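PDB 3UOE: dehydrogenase from Sinorhizobium meliloti, which probably acts as an oxidoreductase of the LDH2/MDH2 (malate/L-lactate dehydrogenase) family, its exact substrate not being established. Local coordinates for residues R30-S35 and L55-E60. Numbering follows the deposited sequence.
Sequences RLRNLS and LLLEAE
Leu57 projects into the groove between Leu31, Arg32 and Ser35, and this one side chain makes every close contact here. The setting is an antiparallel helix pair: helices 28-41 and 46-61 follow each other in the chain as a helical hairpin, with short-segment axes at 152°. Those axes come within 10.3 Å of each other. The contact is small, burying 188 Å² in all, with Arg32 CA and Leu57 CA the nearest alpha carbons at 6.8 Å. The two methyls of Leu57 divide the work: CD1 lies 4.3 Å from CB of Leu31, whereas CD2 faces OG of Ser35 at 4.4 Å. Ile341 of strand 341-344 and Leu69 of a loop also touch both Leu31 and Leu57, continuing the apolar cluster. Arg32 has CG anti to the backbone N (chi1 162°), and a bend at chi3 swings the guanidinium round until NH1 comes 4.1 Å from Leu57 CB, obliquely to the group's plane; NH1 itself is hydrogen-bonded to Asn54 OD1. The hydroxyl of Ser35 is turned back onto its own helix: OG donates to Leu31 O at 2.9 Å, above the carbonyl plane, while Ser35 N approaches that oxygen from the opposite face.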
# COMPACT_ATOMS: atom_id res chain seq x y z
N ARG A 30 -13.31 14.22 -30.15
CA ARG A 30 -12.39 14.97 -31.01
C ARG A 30 -10.93 14.78 -30.57
O ARG A 30 -10.05 14.53 -31.39
CB ARG A 30 -12.75 16.46 -31.05
CG ARG A 30 -11.79 17.30 -31.87
CD ARG A 30 -12.19 18.77 -31.91
NE ARG A 30 -11.27 19.58 -32.71
CZ ARG A 30 -11.45 20.87 -33.01
NH1 ARG A 30 -12.53 21.51 -32.56
NH2 ARG A 30 -10.55 21.51 -33.75
N LEU A 31 -10.69 14.93 -29.27
CA LEU A 31 -9.35 14.75 -28.71
C LEU A 31 -8.89 13.31 -28.86
O LEU A 31 -7.73 13.05 -29.18
CB LEU A 31 -9.32 15.15 -27.24
CG LEU A 31 -9.66 16.62 -26.97
CD1 LEU A 31 -9.50 16.94 -25.48
CD2 LEU A 31 -8.79 17.54 -27.82
N ARG A 32 -9.79 12.37 -28.62
CA ARG A 32 -9.45 10.97 -28.81
C ARG A 32 -9.01 10.73 -30.26
O ARG A 32 -7.95 10.15 -30.50
CB ARG A 32 -10.62 10.07 -28.41
CG ARG A 32 -10.55 8.64 -28.95
CD ARG A 32 -11.39 7.67 -28.11
NE ARG A 32 -12.60 8.27 -27.55
CZ ARG A 32 -12.87 8.33 -26.24
NH1 ARG A 32 -12.02 7.82 -25.35
NH2 ARG A 32 -14.00 8.91 -25.82
N ASN A 33 -9.80 11.20 -31.22
CA ASN A 33 -9.45 11.00 -32.63
C ASN A 33 -8.13 11.64 -33.02
O ASN A 33 -7.35 11.07 -33.78
CB ASN A 33 -10.56 11.55 -33.54
CG ASN A 33 -11.86 10.81 -33.37
OD1 ASN A 33 -11.91 9.74 -32.75
ND2 ASN A 33 -12.94 11.37 -33.92
N LEU A 34 -7.89 12.83 -32.49
CA LEU A 34 -6.64 13.54 -32.73
C LEU A 34 -5.48 12.72 -32.18
O LEU A 34 -4.46 12.54 -32.85
CB LEU A 34 -6.69 14.90 -32.05
CG LEU A 34 -5.41 15.73 -31.95
CD1 LEU A 34 -4.75 15.92 -33.30
CD2 LEU A 34 -5.72 17.10 -31.32
N SER A 35 -5.65 12.20 -30.96
CA SER A 35 -4.59 11.45 -30.28
C SER A 35 -4.26 10.15 -31.00
O SER A 35 -3.09 9.80 -31.15
CB SER A 35 -5.00 11.15 -28.84
OG SER A 35 -5.12 12.34 -28.09
N LEU A 55 -6.22 5.87 -22.15
CA LEU A 55 -5.54 6.15 -20.88
C LEU A 55 -5.49 7.64 -20.54
O LEU A 55 -5.77 8.04 -19.41
CB LEU A 55 -4.12 5.58 -20.88
CG LEU A 55 -3.95 4.30 -20.07
CD1 LEU A 55 -4.26 4.57 -18.59
CD2 LEU A 55 -4.82 3.18 -20.63
N LEU A 56 -5.12 8.45 -21.53
CA LEU A 56 -4.94 9.88 -21.33
C LEU A 56 -6.29 10.59 -21.27
O LEU A 56 -6.49 11.48 -20.45
CB LEU A 56 -4.07 10.46 -22.45
CG LEU A 56 -2.68 9.81 -22.61
CD1 LEU A 56 -1.82 10.58 -23.62
CD2 LEU A 56 -1.93 9.70 -21.27
N LEU A 57 -7.23 10.18 -22.11
CA LEU A 57 -8.57 10.76 -22.11
C LEU A 57 -9.33 10.46 -20.81
O LEU A 57 -10.05 11.32 -20.28
CB LEU A 57 -9.37 10.26 -23.32
CG LEU A 57 -9.41 11.21 -24.52
CD1 LEU A 57 -10.44 12.29 -24.28
CD2 LEU A 57 -8.04 11.82 -24.83
N GLU A 58 -9.18 9.24 -20.30
CA GLU A 58 -9.81 8.88 -19.04
C GLU A 58 -9.25 9.73 -17.90
O GLU A 58 -9.99 10.17 -17.03
CB GLU A 58 -9.64 7.38 -18.73
CG GLU A 58 -10.50 6.45 -19.58
CD GLU A 58 -12.00 6.66 -19.40
OE1 GLU A 58 -12.45 7.03 -18.30
OE2 GLU A 58 -12.75 6.45 -20.37
N ALA A 59 -7.94 9.96 -17.92
CA ALA A 59 -7.32 10.87 -16.96
C ALA A 59 -7.96 12.26 -17.04
O ALA A 59 -8.41 12.79 -16.02
CB ALA A 59 -5.81 10.94 -17.18
N GLU A 60 -7.98 12.84 -18.24
CA GLU A 60 -8.63 14.13 -18.48
C GLU A 60 -10.08 14.13 -17.97
O GLU A 60 -10.46 14.99 -17.19
CB GLU A 60 -8.64 14.47 -19.97
CG GLU A 60 -7.27 14.64 -20.59
CD GLU A 60 -6.57 15.90 -20.13
OE1 GLU A 60 -7.16 16.67 -19.34
OE2 GLU A 60 -5.42 16.13 -20.56